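Local coordinates for protein TetR family transcriptional regulator (Streptomyces coelicolor, PDB 6SRN) that probably acts as a DNA-binding transcriptional regulator of the TetR family and binds a furan-type bacterial hormone that controls antibiotic production, at residues A77-P89 / E139-L151. Numbering follows the deposited sequence.
Sequences AIAVVEEHYARWP and ELPLPYVDWTHLL. With LUB (4-(Hydroxymethyl)-2-propylfuran-3-carboxylic acid), chain B.
Y85 and W147 meet beside the ligand pocket of this TetR-family repressor fold, where helix 73-86, which follows the predicted helix-turn-helix, packs against the 139-144 loop and the start of helix 145-161. Y85 has the most surface buried here, and its CD1 lies 3.9 Å from CD1 of W147. With its CG beside the backbone N (chi1 -64°), the phenol reaches across to the loop, where its OH donates a hydrogen bond of 2.6 Å to O10 of the furan carboxylic acid LUB. The backbone N of Y144, the N-cap residue of helix 145-161, donates to the same O10 at 2.9 Å, so both segments grip one carboxylate oxygen; Q130 also hydrogen-bonds the Y85 hydroxyl. D146 stands over one face of the phenol ring, its OD2 3.6 Å from CD2 of Y85, with ring and carboxylate planes 59° apart.

W147 is layered between ligand and protein: the propyl end of LUB, C8, sits 3.5 Å above one face, while CB of W88 lies over the opposite face. Its six-membered ring meets the five-membered ring of W88 obliquely, centroids 4.7 Å apart and planes at 47°, and CZ2 of W147 rests above the W88 face. L150 extends this apolar patch, placing CD2 against CB of W88.

Toward the other end of the contact, P141 packs its CD on CG1 of V81, 3.7 Å away, and its CG on CG of E82; CD2 of L140 fits against I78. Beyond the segments, helix 102-119 supplies M109 to both W88 and L150. A water in the W147 ring plane accepts from NE1 of W147 and donates to the backbone O of H84, 2.7 Å away.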
ATOM      1  N   ALA A  77     -15.996 -14.129  -1.128  1.00  8.25           N
ATOM      2  CA  ALA A  77     -14.880 -13.219  -0.989  1.00  8.50           C
ATOM      3  C   ALA A  77     -13.624 -13.908  -0.395  1.00  8.33           C
ATOM      4  O   ALA A  77     -12.512 -13.717  -0.857  1.00  7.63           O
ATOM      5  CB  ALA A  77     -15.285 -11.980  -0.207  1.00  8.58           C
ATOM      6  N   ILE A  78     -13.828 -14.694   0.662  1.00  7.91           N
ATOM      7  CA  ILE A  78     -12.725 -15.458   1.219  1.00  7.23           C
ATOM      8  C   ILE A  78     -12.093 -16.342   0.149  1.00  7.17           C
ATOM      9  O   ILE A  78     -10.876 -16.407   0.046  1.00  7.21           O
ATOM     10  CB  ILE A  78     -13.194 -16.312   2.422  1.00  7.22           C
ATOM     11  CG1 ILE A  78     -13.566 -15.381   3.578  1.00  7.23           C
ATOM     12  CG2 ILE A  78     -12.117 -17.305   2.810  1.00  7.82           C
ATOM     13  CD1 ILE A  78     -14.268 -16.095   4.698  1.00  7.18           C
ATOM     14  N   ALA A  79     -12.904 -17.077  -0.626  1.00  7.36           N
ATOM     15  CA  ALA A  79     -12.323 -17.990  -1.606  1.00  7.88           C
ATOM     16  C   ALA A  79     -11.480 -17.252  -2.670  1.00  7.78           C
ATOM     17  O   ALA A  79     -10.472 -17.747  -3.095  1.00  8.00           O
ATOM     18  CB  ALA A  79     -13.408 -18.808  -2.268  1.00  8.03           C
ATOM     19  N   VAL A  80     -11.950 -16.092  -3.103  1.00  8.10           N
ATOM     20  CA  VAL A  80     -11.218 -15.277  -4.063  1.00  8.19           C
ATOM     21  C   VAL A  80      -9.875 -14.859  -3.473  1.00  8.06           C
ATOM     22  O   VAL A  80      -8.835 -15.038  -4.087  1.00  7.70           O
ATOM     23  CB  VAL A  80     -12.038 -14.027  -4.473  1.00  8.83           C
ATOM     24  CG1 VAL A  80     -11.173 -13.034  -5.261  1.00  8.67           C
ATOM     25  CG2 VAL A  80     -13.238 -14.463  -5.301  1.00  9.52           C
ATOM     26  N   VAL A  81      -9.877 -14.318  -2.265  1.00  7.61           N
ATOM     27  CA  VAL A  81      -8.603 -13.897  -1.656  1.00  7.71           C
ATOM     28  C   VAL A  81      -7.666 -15.085  -1.445  1.00  7.71           C
ATOM     29  O   VAL A  81      -6.483 -15.044  -1.760  1.00  7.89           O
ATOM     30  CB  VAL A  81      -8.847 -13.138  -0.337  1.00  8.00           C
ATOM     31  CG1 VAL A  81      -7.541 -12.818   0.349  1.00  8.22           C
ATOM     32  CG2 VAL A  81      -9.603 -11.873  -0.608  1.00  8.34           C
ATOM     33  N   GLU A  82      -8.198 -16.176  -0.927  1.00  8.46           N
ATOM     34  CA  GLU A  82      -7.352 -17.370  -0.712  1.00  9.46           C
ATOM     35  C   GLU A  82      -6.742 -17.842  -2.030  1.00  9.67           C
ATOM     36  O   GLU A  82      -5.567 -18.232  -2.096  1.00  9.71           O
ATOM     37  CB  GLU A  82      -8.138 -18.521  -0.079  1.00 10.54           C
ATOM     38  CG  GLU A  82      -8.489 -18.355   1.350  1.00 12.07           C
ATOM     39  CD  GLU A  82      -9.285 -19.588   1.786  1.00 12.98           C
ATOM     40  OE1 GLU A  82     -10.013 -20.245   0.990  1.00 14.46           O
ATOM     41  OE2 GLU A  82      -9.111 -19.943   2.911  1.00 15.88           O
ATOM     42  N   GLU A  83      -7.508 -17.825  -3.111  1.00  9.04           N
ATOM     43  CA  GLU A  83      -7.011 -18.321  -4.363  1.00  9.79           C
ATOM     44  C   GLU A  83      -5.887 -17.440  -4.885  1.00 10.39           C
ATOM     45  O   GLU A  83      -4.921 -17.940  -5.455  1.00 10.27           O
ATOM     46  CB  GLU A  83      -8.164 -18.395  -5.367  1.00 10.79           C
ATOM     47  CG  GLU A  83      -7.743 -18.605  -6.794  1.00 11.91           C
ATOM     48  CD  GLU A  83      -6.836 -19.784  -6.969  1.00 13.55           C
ATOM     49  OE1 GLU A  83      -7.005 -20.777  -6.233  1.00 14.90           O
ATOM     50  OE2 GLU A  83      -5.966 -19.717  -7.876  1.00 15.28           O
ATOM     51  N   HIS A  84      -6.024 -16.131  -4.713  1.00  8.64           N
ATOM     52  CA  HIS A  84      -5.000 -15.223  -5.273  1.00  8.74           C
ATOM     53  C   HIS A  84      -3.672 -15.373  -4.528  1.00  9.45           C
ATOM     54  O   HIS A  84      -2.636 -14.980  -5.061  1.00  9.43           O
ATOM     55  CB  HIS A  84      -5.569 -13.790  -5.369  1.00  8.66           C
ATOM     56  CG  HIS A  84      -5.046 -12.773  -4.394  1.00  8.17           C
ATOM     57  ND1 HIS A  84      -5.289 -12.815  -3.033  1.00  8.25           N
ATOM     58  CD2 HIS A  84      -4.374 -11.627  -4.601  1.00  9.02           C
ATOM     59  CE1 HIS A  84      -4.760 -11.761  -2.451  1.00  8.55           C
ATOM     60  NE2 HIS A  84      -4.215 -11.008  -3.385  1.00  9.16           N
ATOM     61  N   TYR A  85      -3.681 -15.985  -3.350  1.00  9.12           N
ATOM     62  CA  TYR A  85      -2.440 -16.407  -2.657  1.00  9.49           C
ATOM     63  C   TYR A  85      -1.993 -17.827  -2.965  1.00 10.74           C
ATOM     64  O   TYR A  85      -0.778 -18.091  -3.179  1.00 10.98           O
ATOM     65  CB  TYR A  85      -2.557 -16.253  -1.148  1.00  9.04           C
ATOM     66  CG  TYR A  85      -2.728 -14.875  -0.653  1.00  8.70           C
ATOM     67  CD1 TYR A  85      -1.840 -13.839  -0.984  1.00  8.41           C
ATOM     68  CD2 TYR A  85      -3.781 -14.569   0.214  1.00  9.13           C
ATOM     69  CE1 TYR A  85      -2.031 -12.559  -0.504  1.00  8.84           C
ATOM     70  CE2 TYR A  85      -3.952 -13.293   0.703  1.00  8.66           C
ATOM     71  CZ  TYR A  85      -3.070 -12.276   0.369  1.00  8.74           C
ATOM     72  OH  TYR A  85      -3.309 -11.004   0.850  1.00  9.47           O
ATOM     73  N   ALA A  86      -2.933 -18.762  -2.999  1.00 11.10           N
ATOM     74  CA  ALA A  86      -2.599 -20.180  -3.024  1.00 10.88           C
ATOM     75  C   ALA A  86      -1.981 -20.615  -4.322  1.00 10.67           C
ATOM     76  O   ALA A  86      -1.334 -21.670  -4.376  1.00 11.89           O
ATOM     77  CB  ALA A  86      -3.834 -21.015  -2.741  1.00 11.33           C
ATOM     78  N   ARG A  87      -2.188 -19.861  -5.380  1.00 10.33           N
ATOM     79  CA  ARG A  87      -1.605 -20.152  -6.654  1.00 10.64           C
ATOM     80  C   ARG A  87      -0.055 -20.049  -6.789  1.00 10.97           C
ATOM     81  O   ARG A  87       0.541 -20.614  -7.670  1.00 11.67           O
ATOM     82  CB  ARG A  87      -2.327 -19.320  -7.710  1.00 12.14           C
ATOM     83  CG  ARG A  87      -2.257 -17.807  -7.533  1.00 12.71           C
ATOM     84  CD  ARG A  87      -2.906 -17.107  -8.716  1.00 14.87           C
ATOM     85  NE  ARG A  87      -4.294 -17.493  -8.907  1.00 16.38           N
ATOM     86  CZ  ARG A  87      -5.040 -17.037  -9.903  1.00 17.60           C
ATOM     87  NH1 ARG A  87      -4.531 -16.132 -10.735  1.00 16.53           N
ATOM     88  NH2 ARG A  87      -6.271 -17.460 -10.041  1.00 19.17           N
ATOM     89  N   TRP A  88       0.580 -19.381  -5.859  1.00  9.80           N
ATOM     90  CA  TRP A  88       1.975 -18.957  -6.030  1.00  9.12           C
ATOM     91  C   TRP A  88       3.057 -19.984  -5.703  1.00  9.52           C
ATOM     92  O   TRP A  88       4.072 -20.042  -6.382  1.00  9.47           O
ATOM     93  CB  TRP A  88       2.184 -17.579  -5.348  1.00  8.68           C
ATOM     94  CG  TRP A  88       1.424 -16.562  -6.114  1.00  8.38           C
ATOM     95  CD1 TRP A  88       0.240 -15.995  -5.768  1.00  8.78           C
ATOM     96  CD2 TRP A  88       1.765 -16.027  -7.395  1.00  8.60           C
ATOM     97  NE1 TRP A  88      -0.200 -15.137  -6.756  1.00  8.61           N
ATOM     98  CE2 TRP A  88       0.711 -15.137  -7.779  1.00  8.43           C
ATOM     99  CE3 TRP A  88       2.836 -16.220  -8.270  1.00  9.26           C
ATOM    100  CZ2 TRP A  88       0.696 -14.489  -8.995  1.00  9.79           C
ATOM    101  CZ3 TRP A  88       2.835 -15.559  -9.473  1.00 10.20           C
ATOM    102  CH2 TRP A  88       1.774 -14.666  -9.818  1.00 10.25           C
ATOM    103  N   PRO A  89       2.829 -20.834  -4.691  1.00  9.41           N
ATOM    104  CA  PRO A  89       3.797 -21.921  -4.454  1.00  9.88           C
ATOM    105  C   PRO A  89       4.094 -22.777  -5.694  1.00 10.37           C
ATOM    106  O   PRO A  89       5.264 -23.064  -5.959  1.00 10.69           O
ATOM    107  CB  PRO A  89       3.134 -22.733  -3.327  1.00  9.77           C
ATOM    108  CG  PRO A  89       2.372 -21.679  -2.561  1.00  9.69           C
ATOM    109  CD  PRO A  89       1.815 -20.766  -3.618  1.00  9.92           C
ATOM    110  N   GLU A 139     -14.066 -12.842   7.567  1.00 16.50           N
ATOM    111  CA  GLU A 139     -12.742 -13.190   8.078  1.00 17.24           C
ATOM    112  C   GLU A 139     -11.802 -13.494   6.866  1.00 13.59           C
ATOM    113  O   GLU A 139     -11.657 -14.632   6.510  1.00 10.28           O
ATOM    114  CB  GLU A 139     -12.734 -14.321   9.113  1.00 22.07           C
ATOM    115  CG  GLU A 139     -12.089 -13.840  10.452  1.00 24.56           C
ATOM    116  CD  GLU A 139     -11.540 -14.922  11.377  1.00 23.17           C
ATOM    117  OE1 GLU A 139     -11.890 -16.085  11.200  1.00 26.80           O
ATOM    118  OE2 GLU A 139     -10.711 -14.556  12.259  1.00 25.19           O
ATOM    119  N   LEU A 140     -11.202 -12.486   6.219  1.00 12.90           N
ATOM    120  CA  LEU A 140     -10.301 -12.751   5.110  1.00 11.47           C
ATOM    121  C   LEU A 140      -8.940 -13.134   5.651  1.00 11.38           C
ATOM    122  O   LEU A 140      -8.597 -12.762   6.791  1.00 12.66           O
ATOM    123  CB  LEU A 140     -10.172 -11.506   4.207  1.00 11.35           C
ATOM    124  CG  LEU A 140     -11.402 -10.870   3.605  1.00 12.11           C
ATOM    125  CD1 LEU A 140     -10.971  -9.641   2.813  1.00 12.87           C
ATOM    126  CD2 LEU A 140     -12.213 -11.789   2.698  1.00 11.15           C
ATOM    127  N   PRO A 141      -8.153 -13.892   4.888  1.00 10.79           N
ATOM    128  CA  PRO A 141      -6.765 -14.233   5.290  1.00 11.10           C
ATOM    129  C   PRO A 141      -5.955 -12.951   5.609  1.00 10.62           C
ATOM    130  O   PRO A 141      -6.125 -11.903   4.983  1.00 10.72           O
ATOM    131  CB  PRO A 141      -6.217 -15.003   4.107  1.00 12.83           C
ATOM    132  CG  PRO A 141      -7.375 -15.379   3.227  1.00 13.16           C
ATOM    133  CD  PRO A 141      -8.463 -14.374   3.528  1.00 11.30           C
ATOM    134  N   LEU A 142      -5.026 -13.064   6.548  1.00 10.83           N
ATOM    135  CA  LEU A 142      -4.118 -11.945   6.790  1.00 10.41           C
ATOM    136  C   LEU A 142      -3.363 -11.634   5.498  1.00  9.14           C
ATOM    137  O   LEU A 142      -2.830 -12.567   4.855  1.00  9.24           O
ATOM    138  CB  LEU A 142      -3.102 -12.288   7.885  1.00 11.34           C
ATOM    139  CG  LEU A 142      -3.586 -12.162   9.342  1.00 11.58           C
ATOM    140  CD1 LEU A 142      -2.509 -12.730  10.241  1.00 12.09           C
ATOM    141  CD2 LEU A 142      -3.930 -10.759   9.799  1.00 11.90           C
ATOM    142  N   PRO A 143      -3.288 -10.342   5.150  1.00  8.66           N
ATOM    143  CA  PRO A 143      -2.410  -9.979   4.021  1.00  7.67           C
ATOM    144  C   PRO A 143      -0.918 -10.110   4.318  1.00  7.49           C
ATOM    145  O   PRO A 143      -0.493 -10.205   5.500  1.00  7.63           O
ATOM    146  CB  PRO A 143      -2.793  -8.537   3.760  1.00  8.15           C
ATOM    147  CG  PRO A 143      -3.135  -8.018   5.136  1.00  8.74           C
ATOM    148  CD  PRO A 143      -3.885  -9.140   5.761  1.00  8.57           C
ATOM    149  N   TYR A 144      -0.139 -10.171   3.262  1.00  7.13           N
ATOM    150  CA  TYR A 144       1.340 -10.015   3.248  1.00  7.41           C
ATOM    151  C   TYR A 144       2.101 -11.233   3.761  1.00  7.56           C
ATOM    152  O   TYR A 144       3.218 -11.522   3.265  1.00  7.57           O
ATOM    153  CB  TYR A 144       1.802  -8.739   4.009  1.00  7.79           C
ATOM    154  CG  TYR A 144       0.929  -7.539   3.696  1.00  7.41           C
ATOM    155  CD1 TYR A 144       0.744  -7.075   2.382  1.00  7.56           C
ATOM    156  CD2 TYR A 144       0.207  -6.894   4.703  1.00  7.09           C
ATOM    157  CE1 TYR A 144      -0.115  -6.045   2.118  1.00  8.12           C
ATOM    158  CE2 TYR A 144      -0.637  -5.846   4.426  1.00  7.62           C
ATOM    159  CZ  TYR A 144      -0.825  -5.442   3.126  1.00  8.42           C
ATOM    160  OH  TYR A 144      -1.714  -4.436   2.870  1.00 10.00           O
ATOM    161  N   VAL A 145       1.535 -11.930   4.754  1.00  8.63           N
ATOM    162  CA  VAL A 145       2.293 -12.961   5.422  1.00  9.49           C
ATOM    163  C   VAL A 145       2.572 -14.181   4.525  1.00  8.70           C
ATOM    164  O   VAL A 145       3.617 -14.784   4.629  1.00  9.41           O
ATOM    165  CB  VAL A 145       1.721 -13.355   6.780  1.00 10.64           C
ATOM    166  CG1 VAL A 145       1.636 -12.172   7.726  1.00 11.18           C
ATOM    167  CG2 VAL A 145       0.374 -13.949   6.613  1.00 10.99           C
ATOM    168  N   ASP A 146       1.653 -14.534   3.626  1.00  9.57           N
ATOM    169  CA  ASP A 146       1.876 -15.681   2.742  1.00  9.81           C
ATOM    170  C   ASP A 146       3.044 -15.427   1.787  1.00  8.93           C
ATOM    171  O   ASP A 146       3.913 -16.265   1.640  1.00  9.52           O
ATOM    172  CB  ASP A 146       0.601 -16.011   1.958  1.00  9.85           C
ATOM    173  CG  ASP A 146      -0.510 -16.546   2.836  1.00 10.74           C
ATOM    174  OD1 ASP A 146      -0.189 -17.454   3.656  1.00 13.70           O
ATOM    175  OD2 ASP A 146      -1.667 -16.049   2.753  1.00 11.95           O
ATOM    176  N   TRP A 147       3.075 -14.246   1.180  1.00  8.65           N
ATOM    177  CA  TRP A 147       4.149 -13.921   0.259  1.00  8.68           C
ATOM    178  C   TRP A 147       5.458 -13.753   1.019  1.00  8.71           C
ATOM    179  O   TRP A 147       6.483 -14.146   0.538  1.00  8.60           O
ATOM    180  CB  TRP A 147       3.831 -12.644  -0.525  1.00  8.97           C
ATOM    181  CG  TRP A 147       3.135 -12.884  -1.850  1.00  8.77           C
ATOM    182  CD1 TRP A 147       1.768 -12.834  -2.115  1.00  9.19           C
ATOM    183  CD2 TRP A 147       3.765 -13.178  -3.085  1.00  8.66           C
ATOM    184  NE1 TRP A 147       1.546 -13.083  -3.466  1.00  9.93           N
ATOM    185  CE2 TRP A 147       2.748 -13.346  -4.067  1.00  9.66           C
ATOM    186  CE3 TRP A 147       5.103 -13.346  -3.467  1.00  9.01           C
ATOM    187  CZ2 TRP A 147       3.073 -13.579  -5.407  1.00  9.07           C
ATOM    188  CZ3 TRP A 147       5.392 -13.608  -4.776  1.00  9.00           C
ATOM    189  CH2 TRP A 147       4.390 -13.745  -5.712  1.00  9.34           C
ATOM    190  N   THR A 148       5.409 -13.194   2.223  1.00  8.70           N
ATOM    191  CA  THR A 148       6.615 -13.060   3.014  1.00  8.88           C
ATOM    192  C   THR A 148       7.235 -14.423   3.307  1.00  9.52           C
ATOM    193  O   THR A 148       8.438 -14.592   3.073  1.00  9.86           O
ATOM    194  CB  THR A 148       6.365 -12.215   4.269  1.00  8.97           C
ATOM    195  OG1 THR A 148       5.833 -10.939   3.886  1.00  8.86           O
ATOM    196  CG2 THR A 148       7.679 -11.992   5.043  1.00  9.47           C
ATOM    197  N   HIS A 149       6.409 -15.357   3.755  1.00 10.49           N
ATOM    198  CA  HIS A 149       6.865 -16.723   4.038  1.00 12.97           C
ATOM    199  C   HIS A 149       7.355 -17.424   2.788  1.00 11.96           C
ATOM    200  O   HIS A 149       8.384 -18.143   2.803  1.00 12.19           O
ATOM    201  CB  HIS A 149       5.753 -17.520   4.718  1.00 15.91           C
ATOM    202  CG  HIS A 149       5.711 -17.306   6.194  1.00 20.90           C
ATOM    203  ND1 HIS A 149       4.547 -17.090   6.899  1.00 25.17           N
ATOM    204  CD2 HIS A 149       6.716 -17.281   7.106  1.00 23.47           C
ATOM    205  CE1 HIS A 149       4.839 -16.961   8.185  1.00 24.30           C
ATOM    206  NE2 HIS A 149       6.148 -17.048   8.332  1.00 24.32           N
ATOM    207  N   LEU A 150       6.647 -17.209   1.687  1.00 11.57           N
ATOM    208  CA  LEU A 150       7.031 -17.809   0.429  1.00 12.41           C
ATOM    209  C   LEU A 150       8.420 -17.384  -0.024  1.00 12.31           C
ATOM    210  O   LEU A 150       9.257 -18.220  -0.353  1.00 13.86           O
ATOM    211  CB  LEU A 150       5.954 -17.534  -0.639  1.00 12.98           C
ATOM    212  CG  LEU A 150       6.140 -18.210  -1.992  1.00 14.23           C
ATOM    213  CD1 LEU A 150       6.144 -19.724  -1.882  1.00 14.16           C
ATOM    214  CD2 LEU A 150       5.038 -17.754  -2.925  1.00 15.01           C
ATOM    215  N   LEU A 151       8.716 -16.100   0.018  1.00 11.19           N
ATOM    216  CA  LEU A 151       9.991 -15.563  -0.501  1.00 11.82           C
ATOM    217  C   LEU A 151      11.171 -15.756   0.456  1.00 12.33           C
ATOM    218  O   LEU A 151      12.328 -15.784   0.078  1.00 12.20           O
ATOM    219  CB  LEU A 151       9.858 -14.064  -0.804  1.00 12.64           C
ATOM    220  CG  LEU A 151       8.862 -13.694  -1.917  1.00 13.54           C
ATOM    221  CD1 LEU A 151       8.942 -12.207  -2.208  1.00 15.29           C
ATOM    222  CD2 LEU A 151       9.098 -14.506  -3.175  1.00 13.77           C
TER
HETATM  223  C2  LUB B 301       0.631  -8.160  -2.281  1.00 12.61           C
HETATM  224  C4  LUB B 301      -1.526  -7.819  -1.787  1.00 12.42           C
HETATM  225  C5  LUB B 301      -1.240  -7.089  -2.869  1.00 12.05           C
HETATM  226  C6  LUB B 301       2.089  -8.366  -2.230  1.00 12.74           C
HETATM  227  O11 LUB B 301       0.837 -10.035  -0.077  1.00 13.84           O
HETATM  228  C9  LUB B 301      -0.224  -9.372  -0.206  1.00 12.38           C
HETATM  229  O10 LUB B 301      -1.176  -9.450   0.651  1.00 14.02           O
HETATM  230  C3  LUB B 301      -0.393  -8.452  -1.314  1.00 13.01           C
HETATM  231  C12 LUB B 301      -2.965  -7.960  -1.313  1.00 13.42           C
HETATM  232  O13 LUB B 301      -3.024  -7.652   0.099  1.00 15.11           O
HETATM  233  O1  LUB B 301       0.137  -7.170  -3.137  1.00 11.63           O
HETATM  234  C7  LUB B 301       2.460  -9.321  -3.372  1.00 13.67           C
HETATM  235  C8  LUB B 301       3.931  -9.657  -3.384  1.00 14.37           C
HETATM  236  O   HOH W   1      -1.159 -12.794  -4.343  1.00 20.47           O